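Local atomic coordinates of ferric uptake regulation protein (PDB entry 1MZB), a protein that probably senses cellular iron and, when loaded with metal as a dimer, binds operator DNA to repress genes of iron uptake. Residues M92-V95 against D96-E99; A106-E109 against K110-E114; E114-E118 against R119-L123. All coordinates share one frame; numbering follows the deposited sequence.

Contact 1 of 3, residues M92-V95 against D96-E99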
loop_
_atom_site.group_PDB
_atom_site.type_symbol
_atom_site.label_atom_id
_atom_site.label_comp_id
_atom_site.label_asym_id
_atom_site.label_seq_id
_atom_site.Cartn_x
_atom_site.Cartn_y
_atom_site.Cartn_z
ATOM N N MET A 92 1.549 10.972 7.497
ATOM C CA MET A 92 2.262 12.108 8.050
ATOM C C MET A 92 1.271 13.277 7.797
ATOM O O MET A 92 0.620 13.345 6.738
ATOM C CB MET A 92 3.556 12.386 7.283
ATOM C CG MET A 92 4.681 11.524 7.776
ATOM S SD MET A 92 6.105 11.730 6.761
ATOM C CE MET A 92 6.314 13.385 6.836
ATOM N N VAL A 93 1.104 14.144 8.788
ATOM C CA VAL A 93 0.195 15.288 8.623
ATOM C C VAL A 93 0.983 16.567 8.922
ATOM O O VAL A 93 1.601 16.685 9.987
ATOM C CB VAL A 93 -0.985 15.182 9.603
ATOM C CG1 VAL A 93 -1.950 16.345 9.392
ATOM C CG2 VAL A 93 -1.725 13.882 9.376
ATOM N N CYS A 94 0.962 17.508 7.982
ATOM C CA CYS A 94 1.650 18.795 8.129
ATOM C C CYS A 94 0.749 19.619 9.026
ATOM O O CYS A 94 -0.338 20.019 8.625
ATOM C CB CYS A 94 1.803 19.462 6.768
ATOM S SG CYS A 94 2.961 18.572 5.750
ATOM N N VAL A 95 1.208 19.869 10.246
ATOM C CA VAL A 95 0.379 20.560 11.202
ATOM C C VAL A 95 -0.028 21.943 10.779
ATOM O O VAL A 95 -1.144 22.357 11.033
ATOM C CB VAL A 95 1.043 20.654 12.604
ATOM C CG1 VAL A 95 1.419 19.265 13.115
ATOM C CG2 VAL A 95 2.257 21.542 12.555
ATOM N N ASP A 96 0.867 22.646 10.103
ATOM C CA ASP A 96 0.550 24.016 9.734
ATOM C C ASP A 96 -0.387 24.178 8.546
ATOM O O ASP A 96 -1.159 25.130 8.481
ATOM C CB ASP A 96 1.871 24.771 9.499
ATOM C CG ASP A 96 2.677 24.930 10.781
ATOM O OD1 ASP A 96 2.062 25.003 11.867
ATOM O OD2 ASP A 96 3.933 24.989 10.713
ATOM N N THR A 97 -0.335 23.234 7.618
ATOM C CA THR A 97 -1.163 23.303 6.419
ATOM C C THR A 97 -2.308 22.275 6.334
ATOM O O THR A 97 -3.254 22.432 5.543
ATOM C CB THR A 97 -0.302 23.108 5.182
ATOM O OG1 THR A 97 0.161 21.743 5.134
ATOM C CG2 THR A 97 0.913 24.050 5.235
ATOM N N GLY A 98 -2.192 21.204 7.107
ATOM C CA GLY A 98 -3.199 20.150 7.056
ATOM C C GLY A 98 -2.886 19.129 5.945
ATOM O O GLY A 98 -3.622 18.143 5.817
ATOM N N GLU A 99 -1.788 19.319 5.200
ATOM C CA GLU A 99 -1.445 18.387 4.108
ATOM C C GLU A 99 -1.205 16.980 4.697
ATOM O O GLU A 99 -0.513 16.831 5.712
ATOM C CB GLU A 99 -0.174 18.815 3.371
ATOM C CG GLU A 99 0.092 17.971 2.129
ATOM C CD GLU A 99 1.467 18.189 1.490
ATOM O OE1 GLU A 99 2.118 19.224 1.767
ATOM O OE2 GLU A 99 1.883 17.317 0.685
#
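C94 and E99 face each other where strand 90-94 gives way to a tight reversal of the chain. The backbone N of C94 donates to E99 O over 2.8 Å in a nearly straight bond (173° at the hydrogen). The C94 carbonyl is met by G98 N, 2.7 Å from C94 O, and more weakly by T97 N. The C94 side chain, from CB outward, first meets T97, with C94 CB 3.3 Å from T97 OG1. On its other approach C94 CB comes to 3.7 Å from E99 O. With SG anti to the carbonyl carbon (chi1 -69°), the sulfur leans toward E99, C94 SG touching E99 CB at 3.9 Å. T97 OG1 accepts from E99 N, forming an ST turn that occupies the amide N of E99. At the far end of the loop V95 CG2 lies 3.5 Å from D96 OD1, the two side chains running alongside each other. D96 in turn forms a salt bridge with R133. G98 takes up positive phi (86°), where a CB would collide with the carbonyl O of T97. Four loop residues, V95 to G98, between C94 and E99 joined by the C94 N to E99 O bond, three of them right-handed helical and the last a left-handed glycine, are the mark of a beta-hairpin with a four-residue loop, here linking antiparallel strands 90-94 and 100-103.

Contact 2 of 3, residues A106-E109 against K110-E114. With ZN (zinc ion), chain E; ZN (zinc ion), chain B.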
loop_
_atom_site.group_PDB
_atom_site.type_symbol
_atom_site.label_atom_id
_atom_site.label_comp_id
_atom_site.label_asym_id
_atom_site.label_seq_id
_atom_site.Cartn_x
_atom_site.Cartn_y
_atom_site.Cartn_z
ATOM N N ALA A 106 8.209 -0.645 6.026
ATOM C CA ALA A 106 8.254 -2.059 6.394
ATOM C C ALA A 106 8.986 -2.290 7.728
ATOM O O ALA A 106 8.642 -3.200 8.464
ATOM C CB ALA A 106 8.921 -2.879 5.260
ATOM N N GLU A 107 9.976 -1.474 8.049
ATOM C CA GLU A 107 10.710 -1.668 9.303
ATOM C C GLU A 107 9.777 -1.480 10.505
ATOM O O GLU A 107 9.745 -2.297 11.406
ATOM C CB GLU A 107 11.876 -0.682 9.395
ATOM C CG GLU A 107 12.630 -0.686 10.743
ATOM C CD GLU A 107 13.229 -2.040 11.082
ATOM O OE1 GLU A 107 13.575 -2.781 10.135
ATOM O OE2 GLU A 107 13.374 -2.369 12.284
ATOM N N ILE A 108 8.995 -0.407 10.490
ATOM C CA ILE A 108 8.058 -0.144 11.589
ATOM C C ILE A 108 6.983 -1.206 11.635
ATOM O O ILE A 108 6.618 -1.647 12.700
ATOM C CB ILE A 108 7.374 1.218 11.425
ATOM C CG1 ILE A 108 8.373 2.307 11.775
ATOM C CG2 ILE A 108 6.112 1.313 12.298
ATOM C CD1 ILE A 108 7.832 3.677 11.599
ATOM N N GLU A 109 6.454 -1.605 10.480
ATOM C CA GLU A 109 5.421 -2.641 10.467
ATOM C C GLU A 109 5.923 -3.947 11.095
ATOM O O GLU A 109 5.195 -4.618 11.832
ATOM C CB GLU A 109 4.964 -2.924 9.028
ATOM C CG GLU A 109 4.337 -1.738 8.283
ATOM C CD GLU A 109 3.124 -1.155 8.992
ATOM O OE1 GLU A 109 2.276 -1.925 9.485
ATOM O OE2 GLU A 109 3.017 0.088 9.024
ATOM N N LYS A 110 7.158 -4.335 10.787
ATOM C CA LYS A 110 7.654 -5.578 11.352
ATOM C C LYS A 110 7.976 -5.388 12.835
ATOM O O LYS A 110 7.747 -6.296 13.635
ATOM C CB LYS A 110 8.864 -6.085 10.550
ATOM C CG LYS A 110 8.465 -6.825 9.235
ATOM C CD LYS A 110 9.682 -6.943 8.286
ATOM C CE LYS A 110 9.648 -8.134 7.326
ATOM N NZ LYS A 110 8.718 -8.077 6.162
ATOM N N ARG A 111 8.459 -4.204 13.207
ATOM C CA ARG A 111 8.769 -3.944 14.621
ATOM C C ARG A 111 7.481 -3.974 15.469
ATOM O O ARG A 111 7.495 -4.461 16.607
ATOM C CB ARG A 111 9.485 -2.609 14.778
ATOM C CG ARG A 111 9.821 -2.274 16.226
ATOM C CD ARG A 111 10.923 -3.216 16.748
ATOM N NE ARG A 111 11.322 -2.870 18.106
ATOM C CZ ARG A 111 12.174 -3.573 18.833
ATOM N NH1 ARG A 111 12.738 -4.679 18.332
ATOM N NH2 ARG A 111 12.459 -3.168 20.064
ATOM N N GLN A 112 6.384 -3.416 14.941
ATOM C CA GLN A 112 5.090 -3.455 15.638
ATOM C C GLN A 112 4.679 -4.911 15.885
ATOM O O GLN A 112 4.223 -5.251 16.973
ATOM C CB GLN A 112 3.994 -2.776 14.810
ATOM C CG GLN A 112 4.192 -1.282 14.756
ATOM C CD GLN A 112 3.248 -0.568 13.811
ATOM O OE1 GLN A 112 3.207 0.654 13.805
ATOM N NE2 GLN A 112 2.501 -1.317 12.999
ATOM N N LYS A 113 4.821 -5.757 14.867
ATOM C CA LYS A 113 4.475 -7.185 15.012
ATOM C C LYS A 113 5.353 -7.867 16.062
ATOM O O LYS A 113 4.874 -8.687 16.855
ATOM C CB LYS A 113 4.663 -7.926 13.682
ATOM C CG LYS A 113 3.575 -7.658 12.655
ATOM C CD LYS A 113 3.930 -8.306 11.341
ATOM C CE LYS A 113 2.995 -7.890 10.213
ATOM N NZ LYS A 113 3.623 -8.295 8.903
ATOM N N GLU A 114 6.634 -7.531 16.061
ATOM C CA GLU A 114 7.580 -8.132 16.998
ATOM C C GLU A 114 7.237 -7.771 18.446
ATOM O O GLU A 114 7.246 -8.636 19.319
ATOM C CB GLU A 114 9.014 -7.697 16.646
ATOM C CG GLU A 114 10.111 -8.254 17.571
ATOM C CD GLU A 114 11.536 -7.886 17.119
ATOM O OE1 GLU A 114 11.724 -6.827 16.458
ATOM O OE2 GLU A 114 12.473 -8.653 17.445
HETATM ZN ZN ZN E . 13.387 -0.749 13.478
HETATM ZN ZN ZN B . 1.254 0.875 9.567
HETATM O O HOH W 1 2.498 -4.044 11.535
HETATM O O HOH W 2 2.403 1.559 11.434
HETATM O O HOH W 3 11.232 0.253 13.810
#
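E109 and Q112 run alongside each other on one flank of helix 106-117, their carboxylate and amide planes 76° apart and bridged by water. The E109 chain is bent at chi2 (-58°), which brings E109 OE2 to a zinc ion 2.0 Å away. Its other oxygen, E109 OE1, is held by water 1, which donates to it and to E109 O while accepting from Q112 NE2. At the other end of the same amide, Q112 OE1 accepts at 2.7 Å from water 2, itself a ligand of that zinc, and the glutamine is thus a second-shell partner of the metal. Q112 OE1 also lies 3.3 Å from I108 CG2, the two side chains meeting at a slant. Elsewhere on the helix E107, its CG anti to the backbone N and its chain bent at chi2, delivers E107 OE2 to a different zinc ion at 2.0 Å. R111 NH1 meets E114 OE1 at 3.0 Å in a salt bridge, coming from above the carboxylate plane. K110 pairs through NZ with E8 and D85 of the second subunit. The i to i+4 backbone bonds, such as Q112 N to I108 O, hold the turns beneath these side chains. H88, D90 and H126 join E109 and water 2 round the first metal, a histidine-carboxylate zinc site to which helix 106-117 contributes one protein ligand.

Contact 3 of 3, residues E114-E118 against R119-L123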
loop_
_atom_site.group_PDB
_atom_site.type_symbol
_atom_site.label_atom_id
_atom_site.label_comp_id
_atom_site.label_asym_id
_atom_site.label_seq_id
_atom_site.Cartn_x
_atom_site.Cartn_y
_atom_site.Cartn_z
ATOM N N GLU A 114 6.634 -7.531 16.061
ATOM C CA GLU A 114 7.580 -8.132 16.998
ATOM C C GLU A 114 7.237 -7.771 18.446
ATOM O O GLU A 114 7.246 -8.636 19.319
ATOM C CB GLU A 114 9.014 -7.697 16.646
ATOM C CG GLU A 114 10.111 -8.254 17.571
ATOM C CD GLU A 114 11.536 -7.886 17.119
ATOM O OE1 GLU A 114 11.724 -6.827 16.458
ATOM O OE2 GLU A 114 12.473 -8.653 17.445
ATOM N N ILE A 115 6.929 -6.495 18.667
ATOM C CA ILE A 115 6.574 -5.932 19.980
ATOM C C ILE A 115 5.357 -6.658 20.547
ATOM O O ILE A 115 5.329 -7.052 21.706
ATOM C CB ILE A 115 6.165 -4.440 19.858
ATOM C CG1 ILE A 115 7.395 -3.550 19.726
ATOM C CG2 ILE A 115 5.347 -4.002 21.082
ATOM C CD1 ILE A 115 7.029 -2.102 19.530
ATOM N N VAL A 116 4.348 -6.810 19.706
ATOM C CA VAL A 116 3.104 -7.445 20.098
ATOM C C VAL A 116 3.248 -8.957 20.292
ATOM O O VAL A 116 2.781 -9.509 21.286
ATOM C CB VAL A 116 2.025 -7.104 19.042
ATOM C CG1 VAL A 116 0.749 -7.842 19.311
ATOM C CG2 VAL A 116 1.772 -5.573 19.082
ATOM N N ARG A 117 3.923 -9.617 19.364
ATOM C CA ARG A 117 4.104 -11.061 19.458
ATOM C C ARG A 117 4.952 -11.484 20.654
ATOM O O ARG A 117 4.688 -12.515 21.268
ATOM C CB ARG A 117 4.728 -11.592 18.163
ATOM C CG ARG A 117 3.798 -11.448 16.982
ATOM C CD ARG A 117 4.402 -11.936 15.678
ATOM N NE ARG A 117 3.531 -11.590 14.559
ATOM C CZ ARG A 117 3.762 -11.934 13.297
ATOM N NH1 ARG A 117 4.841 -12.642 12.980
ATOM N NH2 ARG A 117 2.916 -11.563 12.351
ATOM N N GLU A 118 5.956 -10.691 20.992
ATOM C CA GLU A 118 6.823 -11.049 22.105
ATOM C C GLU A 118 6.060 -10.870 23.441
ATOM O O GLU A 118 6.521 -11.318 24.495
ATOM C CB GLU A 118 8.185 -10.269 21.987
ATOM C CG GLU A 118 9.018 -10.670 20.648
ATOM C CD GLU A 118 10.471 -10.066 20.472
ATOM O OE1 GLU A 118 10.722 -8.978 21.066
ATOM O OE2 GLU A 118 11.348 -10.659 19.715
ATOM N N ARG A 119 4.865 -10.268 23.389
ATOM C CA ARG A 119 4.020 -10.089 24.583
ATOM C C ARG A 119 2.876 -11.112 24.633
ATOM O O ARG A 119 2.089 -11.118 25.586
ATOM C CB ARG A 119 3.403 -8.684 24.634
ATOM C CG ARG A 119 4.274 -7.610 25.270
ATOM C CD ARG A 119 3.706 -6.249 24.903
ATOM N NE ARG A 119 4.402 -5.113 25.501
ATOM C CZ ARG A 119 4.227 -4.702 26.754
ATOM N NH1 ARG A 119 3.386 -5.346 27.562
ATOM N NH2 ARG A 119 4.846 -3.606 27.183
ATOM N N GLY A 120 2.781 -11.947 23.597
ATOM C CA GLY A 120 1.749 -12.968 23.523
ATOM C C GLY A 120 0.484 -12.559 22.782
ATOM O O GLY A 120 -0.541 -13.254 22.851
ATOM N N PHE A 121 0.539 -11.439 22.067
ATOM C CA PHE A 121 -0.627 -10.946 21.339
ATOM C C PHE A 121 -0.501 -11.111 19.840
ATOM O O PHE A 121 0.564 -11.430 19.324
ATOM C CB PHE A 121 -0.837 -9.448 21.598
ATOM C CG PHE A 121 -1.246 -9.116 22.993
ATOM C CD1 PHE A 121 -2.507 -9.465 23.465
ATOM C CD2 PHE A 121 -0.383 -8.434 23.831
ATOM C CE1 PHE A 121 -2.892 -9.132 24.752
ATOM C CE2 PHE A 121 -0.758 -8.100 25.115
ATOM C CZ PHE A 121 -2.014 -8.449 25.578
ATOM N N GLU A 122 -1.602 -10.843 19.157
ATOM C CA GLU A 122 -1.674 -10.878 17.710
ATOM C C GLU A 122 -2.093 -9.454 17.350
ATOM O O GLU A 122 -2.937 -8.882 18.026
ATOM C CB GLU A 122 -2.769 -11.831 17.267
ATOM C CG GLU A 122 -2.674 -12.253 15.831
ATOM C CD GLU A 122 -3.634 -13.395 15.524
ATOM O OE1 GLU A 122 -3.627 -14.399 16.280
ATOM O OE2 GLU A 122 -4.391 -13.284 14.528
ATOM N N LEU A 123 -1.512 -8.883 16.302
ATOM C CA LEU A 123 -1.885 -7.535 15.922
ATOM C C LEU A 123 -3.138 -7.546 15.042
ATOM O O LEU A 123 -3.158 -8.107 13.934
ATOM C CB LEU A 123 -0.692 -6.857 15.224
ATOM C CG LEU A 123 -0.752 -5.372 14.893
ATOM C CD1 LEU A 123 -1.015 -4.515 16.141
ATOM C CD2 LEU A 123 0.592 -4.995 14.273
HETATM O O HOH W 4 0.580 -10.241 14.475
#
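V116 meets R119, F121 and L123 where helix 106-117 ends in a Schellman motif, with G120 as the residue that breaks the helical run. R119 comes first. Its backbone N donates to V116 O at 3.1 Å. The side chain then runs extended from CG to NE and lays its aliphatic part along the preceding turn, with R119 CD 3.7 Å from I115 O. That carbonyl lies at the edge of the guanidinium group, near its plane.

G120 follows with phi at 93°, a positive value at which a CB would press on the carbonyl O of R119, the reason glycine suits the place. Its N bonds to R117 O, closing a type I turn from R117 to G120. F121 N makes the longer reach of the motif, back to V116 O at 3.1 Å; it arrives on the face of that carbonyl opposite to R119 N, so a single oxygen serves two donors.

The F121 side chain packs with its CB rather than its ring. V116 CG1, anti to the backbone N (chi1 174°), lies 3.2 Å from F121 CB, an unusually close approach that may partly reflect coordinate error, the two side chains crossing at about a right angle. V116 O lies near the plane of the F121 ring, at its edge, while F121 O takes a CA-H contact from R117. By E122 the chain has turned back along the helix, and the backbone C of E122 still lies within touch of V116 CG1. L123 completes the apolar patch, its CD1 4.2 Å from V116 CG2. Beyond it, water 4 joins the two sides: lying in the guanidinium plane at the R117 edge, it accepts from R117 NE at 3.2 Å and from L123 N at 3.1 Å.

Overall arrangement
Going from the N terminus, the three contacts come in series; none nests inside or crosses another. Contact 1 closes the hairpin loop between strands 90-94 and 100-103, at one end of the three-stranded mixed sheet. The chain then runs through strand 100-103 into helix 106-117, whose first turns hold contact 2, about 25 Å from contact 1 between centres. Contact 3 takes over at the shared E114, ends the helix and sends the chain back toward strand 129-132, the sheet's parallel neighbour of 90-94. Contacts 2 and 3 touch, Q112 CB lying 4.1 Å from L123 CD2, and both pack on the second subunit, which no part of contact 1 reaches.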